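Local structure of protein kinase (Staphylococcus aureus subsp. aureus Mu50, 3PY9) at residues A[100-105]-A[135-140]; A[165-170]-A[196-201]. The protein is a membrane Ser/Thr kinase whose extracellular region, containing PASTA domains, probably binds muropeptides of the cell wall and so links them to phosphorylation inside the cell. One frame throughout, in Å; residues are numbered along the deposited sequence.

Contact 1: residues A[100-105]-A[135-140]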
loop_
_atom_site.group_PDB
_atom_site.type_symbol
_atom_site.label_atom_id
_atom_site.label_comp_id
_atom_site.label_asym_id
_atom_site.label_seq_id
_atom_site.Cartn_x
_atom_site.Cartn_y
_atom_site.Cartn_z
ATOM N N VAL A 100 -24.860 -4.761 -4.563
ATOM C CA VAL A 100 -23.493 -4.570 -4.078
ATOM C C VAL A 100 -23.372 -5.017 -2.641
ATOM O O VAL A 100 -24.103 -4.556 -1.769
ATOM C CB VAL A 100 -23.011 -3.106 -4.234
ATOM C CG1 VAL A 100 -21.546 -2.980 -3.854
ATOM C CG2 VAL A 100 -23.214 -2.626 -5.672
ATOM N N THR A 101 -22.457 -5.945 -2.404
ATOM C CA THR A 101 -22.175 -6.403 -1.056
ATOM C C THR A 101 -20.836 -5.812 -0.573
ATOM O O THR A 101 -19.880 -5.762 -1.325
ATOM C CB THR A 101 -22.206 -7.943 -0.974
ATOM O OG1 THR A 101 -21.433 -8.486 -2.043
ATOM C CG2 THR A 101 -23.640 -8.463 -1.132
ATOM N N ILE A 102 -20.807 -5.327 0.667
ATOM C CA ILE A 102 -19.583 -4.844 1.310
ATOM C C ILE A 102 -18.952 -5.891 2.227
ATOM O O ILE A 102 -19.637 -6.598 2.961
ATOM C CB ILE A 102 -19.814 -3.566 2.146
ATOM C CG1 ILE A 102 -20.695 -2.557 1.394
ATOM C CG2 ILE A 102 -18.448 -2.955 2.628
ATOM C CD1 ILE A 102 -19.997 -1.813 0.252
ATOM N N GLU A 103 -17.624 -5.951 2.169
ATOM C CA GLU A 103 -16.775 -6.778 3.030
ATOM C C GLU A 103 -15.715 -5.875 3.624
ATOM O O GLU A 103 -15.025 -5.155 2.893
ATOM C CB GLU A 103 -16.040 -7.802 2.176
ATOM C CG GLU A 103 -16.921 -8.736 1.430
ATOM C CD GLU A 103 -16.830 -10.115 1.999
ATOM O OE1 GLU A 103 -15.678 -10.493 2.342
ATOM O OE2 GLU A 103 -17.887 -10.802 2.108
ATOM N N LYS A 104 -15.580 -5.912 4.940
ATOM C CA LYS A 104 -14.591 -5.093 5.622
ATOM C C LYS A 104 -13.315 -5.887 5.857
ATOM O O LYS A 104 -13.356 -7.016 6.355
ATOM C CB LYS A 104 -15.152 -4.548 6.932
ATOM C CG LYS A 104 -16.355 -3.627 6.731
ATOM C CD LYS A 104 -16.964 -3.170 8.047
ATOM C CE LYS A 104 -17.794 -1.896 7.833
ATOM N NZ LYS A 104 -18.469 -1.401 9.072
ATOM N N VAL A 105 -12.184 -5.304 5.477
ATOM C CA VAL A 105 -10.901 -5.962 5.635
ATOM C C VAL A 105 -9.905 -4.908 6.062
ATOM O O VAL A 105 -10.064 -3.734 5.760
ATOM C CB VAL A 105 -10.397 -6.623 4.289
ATOM C CG1 VAL A 105 -11.237 -7.854 3.910
ATOM C CG2 VAL A 105 -10.370 -5.622 3.151
ATOM N N LEU A 135 -17.520 -5.135 -2.835
ATOM C CA LEU A 135 -16.599 -4.065 -2.567
ATOM C C LEU A 135 -15.916 -4.350 -1.244
ATOM O O LEU A 135 -16.563 -4.810 -0.279
ATOM C CB LEU A 135 -17.320 -2.706 -2.506
ATOM C CG LEU A 135 -17.972 -2.146 -3.788
ATOM C CD1 LEU A 135 -18.395 -0.713 -3.573
ATOM C CD2 LEU A 135 -17.088 -2.229 -5.054
ATOM N N TYR A 136 -14.617 -4.075 -1.206
ATOM C CA TYR A 136 -13.819 -4.363 -0.041
ATOM C C TYR A 136 -13.474 -3.042 0.600
ATOM O O TYR A 136 -12.692 -2.255 0.054
ATOM C CB TYR A 136 -12.564 -5.144 -0.429
ATOM C CG TYR A 136 -12.855 -6.541 -0.954
ATOM C CD1 TYR A 136 -12.815 -7.640 -0.108
ATOM C CD2 TYR A 136 -13.181 -6.755 -2.295
ATOM C CE1 TYR A 136 -13.075 -8.912 -0.582
ATOM C CE2 TYR A 136 -13.441 -8.030 -2.775
ATOM C CZ TYR A 136 -13.385 -9.101 -1.908
ATOM O OH TYR A 136 -13.636 -10.381 -2.359
ATOM N N GLU A 137 -14.090 -2.795 1.749
ATOM C CA GLU A 137 -13.947 -1.527 2.437
ATOM C C GLU A 137 -12.816 -1.651 3.427
ATOM O O GLU A 137 -12.805 -2.594 4.201
ATOM C CB GLU A 137 -15.236 -1.209 3.191
ATOM C CG GLU A 137 -15.253 0.134 3.872
ATOM C CD GLU A 137 -16.455 0.312 4.767
ATOM O OE1 GLU A 137 -17.344 -0.555 4.754
ATOM O OE2 GLU A 137 -16.513 1.314 5.499
ATOM N N SER A 138 -11.890 -0.693 3.422
ATOM C CA SER A 138 -10.750 -0.722 4.340
ATOM C C SER A 138 -11.157 -0.466 5.798
ATOM O O SER A 138 -11.939 0.428 6.082
ATOM C CB SER A 138 -9.699 0.316 3.927
ATOM O OG SER A 138 -8.618 0.321 4.856
ATOM N N LEU A 139 -10.606 -1.243 6.711
ATOM C CA LEU A 139 -10.709 -0.929 8.131
ATOM C C LEU A 139 -9.447 -0.211 8.601
ATOM O O LEU A 139 -9.209 -0.114 9.797
ATOM C CB LEU A 139 -10.919 -2.203 8.965
ATOM C CG LEU A 139 -12.221 -2.998 8.834
ATOM C CD1 LEU A 139 -12.097 -4.339 9.494
ATOM C CD2 LEU A 139 -13.397 -2.223 9.424
ATOM N N GLY A 140 -8.649 0.282 7.651
ATOM C CA GLY A 140 -7.297 0.781 7.940
ATOM C C GLY A 140 -6.359 -0.373 8.228
ATOM O O GLY A 140 -6.753 -1.546 8.123
#
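The outer and central strands of a PASTA-domain sheet meet where Ile102, Glu103, Lys104 and Val105 run parallel to Leu135, Tyr136, Glu137 and Ser138. Five backbone hydrogen bonds join the segments, and the bonds start at Thr101 O, which accepts from Leu135 N at 2.9 Å. Past the parallel pairs, Leu139 N gives the last of them to Val105 O at 2.7 Å. The axes of the two strands lie 37° apart, so the pair is clearly twisted.

Ile102, Lys104, Leu135 and Glu137 share one face. Val100 CG1 meets Leu135 CG at 3.7 Å, and Ile102 CD1 rests on Leu135 CB. In the PASTA fold a helix packs against a three-stranded sheet. Here helix 85-93 takes that place: its Leu92 touches both Val100 and Leu135.

Glu137 has CG anti to the backbone N (chi1 -176°) and an extended chain, which brings its carboxylate beside Lys104. The two side chains lie alongside each other and point the same way. Lys104 CE comes within 3.4 Å of Glu137 OE1, but Lys104 NZ stays 4.5 Å from Glu137 OE1, too far for a salt bridge. Ile102 CG2 also touches OE1, which is buried here without a hydrogen-bond partner in the model. The nearby lysine charge would probably still favour a charged carboxylate. Farther along, Leu139 crosses Lys104 at about a right angle, with its CG 3.8 Å from Lys104 CB.

On the face of Glu103 and Val105, the Tyr136 ring has Val105 CG1 at its edge, and Glu103 CB is 4.0 Å from Tyr136 CD1. Glu103 OE2 forms a salt bridge with Lys134. Ser138 OG accepts from Gly140 N in an ST turn and is also hydrogen-bonded to Ala110 O.

Contact 2: residues A[165-170]-A[196-201]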
loop_
_atom_site.group_PDB
_atom_site.type_symbol
_atom_site.label_atom_id
_atom_site.label_comp_id
_atom_site.label_asym_id
_atom_site.label_seq_id
_atom_site.Cartn_x
_atom_site.Cartn_y
_atom_site.Cartn_z
ATOM N N GLY A 165 5.125 -8.814 14.564
ATOM C CA GLY A 165 5.269 -8.240 13.227
ATOM C C GLY A 165 5.980 -6.910 13.108
ATOM O O GLY A 165 6.137 -6.391 12.001
ATOM N N PHE A 166 6.429 -6.364 14.239
ATOM C CA PHE A 166 7.114 -5.072 14.257
ATOM C C PHE A 166 8.516 -5.175 13.719
ATOM O O PHE A 166 9.177 -6.212 13.858
ATOM C CB PHE A 166 7.135 -4.441 15.667
ATOM C CG PHE A 166 5.756 -4.080 16.197
ATOM C CD1 PHE A 166 4.987 -3.116 15.566
ATOM C CD2 PHE A 166 5.238 -4.722 17.312
ATOM C CE1 PHE A 166 3.700 -2.810 16.018
ATOM C CE2 PHE A 166 3.963 -4.414 17.800
ATOM C CZ PHE A 166 3.199 -3.451 17.152
ATOM N N LYS A 167 8.950 -4.085 13.098
ATOM C CA LYS A 167 10.352 -3.846 12.802
ATOM C C LYS A 167 11.005 -3.163 14.027
ATOM O O LYS A 167 10.461 -2.208 14.575
ATOM C CB LYS A 167 10.478 -2.997 11.532
ATOM C CG LYS A 167 9.865 -3.666 10.283
ATOM C CD LYS A 167 9.211 -2.648 9.334
ATOM C CE LYS A 167 8.435 -3.321 8.182
ATOM N NZ LYS A 167 7.122 -3.945 8.567
ATOM N N VAL A 168 12.149 -3.681 14.469
ATOM C CA VAL A 168 12.812 -3.213 15.696
ATOM C C VAL A 168 14.156 -2.592 15.354
ATOM O O VAL A 168 14.979 -3.232 14.701
ATOM C CB VAL A 168 13.055 -4.374 16.687
ATOM C CG1 VAL A 168 14.110 -3.991 17.725
ATOM C CG2 VAL A 168 11.755 -4.819 17.366
ATOM N N GLU A 169 14.376 -1.354 15.792
ATOM C CA GLU A 169 15.678 -0.706 15.645
ATOM C C GLU A 169 16.264 -0.339 16.996
ATOM O O GLU A 169 15.536 -0.117 17.963
ATOM C CB GLU A 169 15.571 0.549 14.791
ATOM C CG GLU A 169 15.245 0.288 13.339
ATOM C CD GLU A 169 15.156 1.573 12.531
ATOM O OE1 GLU A 169 15.157 2.673 13.163
ATOM O OE2 GLU A 169 15.078 1.475 11.276
ATOM N N SER A 170 17.587 -0.272 17.059
ATOM C CA SER A 170 18.265 0.094 18.292
ATOM C C SER A 170 19.599 0.780 18.033
ATOM O O SER A 170 20.314 0.429 17.093
ATOM C CB SER A 170 18.474 -1.132 19.181
ATOM O OG SER A 170 19.497 -1.948 18.637
ATOM N N GLY A 196 3.292 -3.841 11.884
ATOM C CA GLY A 196 4.497 -3.774 11.050
ATOM C C GLY A 196 5.304 -2.508 11.216
ATOM O O GLY A 196 6.306 -2.308 10.537
ATOM N N SER A 197 4.862 -1.637 12.114
ATOM C CA SER A 197 5.525 -0.375 12.389
ATOM C C SER A 197 6.934 -0.622 12.928
ATOM O O SER A 197 7.243 -1.717 13.421
ATOM C CB SER A 197 4.731 0.418 13.442
ATOM O OG SER A 197 3.497 0.868 12.926
ATOM N N THR A 198 7.772 0.408 12.851
ATOM C CA THR A 198 9.142 0.344 13.405
ATOM C C THR A 198 9.144 0.845 14.855
ATOM O O THR A 198 8.726 1.971 15.118
ATOM C CB THR A 198 10.099 1.219 12.603
ATOM O OG1 THR A 198 10.062 0.821 11.225
ATOM C CG2 THR A 198 11.558 1.112 13.166
ATOM N N ILE A 199 9.600 -0.003 15.775
ATOM C CA ILE A 199 9.819 0.383 17.184
ATOM C C ILE A 199 11.306 0.667 17.418
ATOM O O ILE A 199 12.158 -0.173 17.092
ATOM C CB ILE A 199 9.315 -0.710 18.161
ATOM C CG1 ILE A 199 7.971 -1.319 17.673
ATOM C CG2 ILE A 199 9.187 -0.158 19.587
ATOM C CD1 ILE A 199 6.822 -0.297 17.445
ATOM N N SER A 200 11.602 1.858 17.957
ATOM C CA SER A 200 12.989 2.322 18.179
ATOM C C SER A 200 13.415 2.240 19.651
ATOM O O SER A 200 12.696 2.686 20.546
ATOM C CB SER A 200 13.170 3.755 17.670
ATOM O OG SER A 200 12.813 3.865 16.300
ATOM N N PHE A 201 14.596 1.676 19.876
ATOM C CA PHE A 201 15.101 1.379 21.218
ATOM C C PHE A 201 16.442 2.045 21.469
ATOM O O PHE A 201 17.305 2.069 20.594
ATOM C CB PHE A 201 15.293 -0.131 21.383
ATOM C CG PHE A 201 14.021 -0.879 21.608
ATOM C CD1 PHE A 201 13.535 -1.059 22.891
ATOM C CD2 PHE A 201 13.320 -1.418 20.537
ATOM C CE1 PHE A 201 12.366 -1.767 23.116
ATOM C CE2 PHE A 201 12.126 -2.125 20.747
ATOM C CZ PHE A 201 11.647 -2.292 22.024
#
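Lys167 and Thr198 begin a parallel strand pair in the sheet of a PASTA domain, and the side chain of Lys167 reaches back to Gly196, in the loop before the other strand. Lys167 CB lies 3.9 Å from Thr198 OG1. CG then passes Gly196 O, and Lys167 CD comes to 3.2 Å from Gly196 O. Bends at chi2 (145°) and chi4 (74°) curl the chain round the carbonyl. CE stays beside it, and Lys167 NZ closes the path with a hydrogen bond of 2.7 Å to Gly196 O. The ammonium lies in the carbonyl plane, on a lone pair.

Four backbone hydrogen bonds join the two segments. Lys167 uses both N and O, to Ser197 O and Ile199 N. Glu169 does the same with Ile199 O and Phe201 N. Glu169 lies obliquely across Thr198, with its carboxylate carbon CD 3.7 Å from Thr198 CG2.

Val168, Ile199 and Phe201 point to the face that packs on helix 154-162 and strand 143-146. There Phe154 meets the Phe201 ring edge-to-face, and Val168 CG1 lies 3.9 Å from Phe201 CD2. Gly165 ends the helix as the C-prime residue of a Schellman motif, and its O receives a CA-H...O contact from Gly196. Next comes Phe166, whose ring meets the other segment in two ways. Ser197 O sits in plane at the edge, 3.4 Å from Phe166 CD1. Over one face comes Ile199, whose CD1 lies 4.3 Å from the centroid of the Phe166 ring and 26° off the ring normal, a CH-pi contact.

In the fold
The two contacts lie in series along the chain, contact 1 first, in two successive PASTA domains. The centres of contact 1 and contact 2 are 29 Å apart, and the nearest atoms of contact 1 and contact 2 are about 11 Å apart. They share no strand, sheet or helix. Each joins the first and last strands of a three-stranded mixed sheet of order 1-3-2: 100-105 with 133-138, and 167-173 with 198-204. Strands 115-118 and 183-187 complete the sheets, while helices 85-93 and 154-162 pack on them. The same pairing is thus repeated along the chain. With a radius of gyration of 40 Å the molecule is elongated, consistent with an extracellular region reaching out from the membrane.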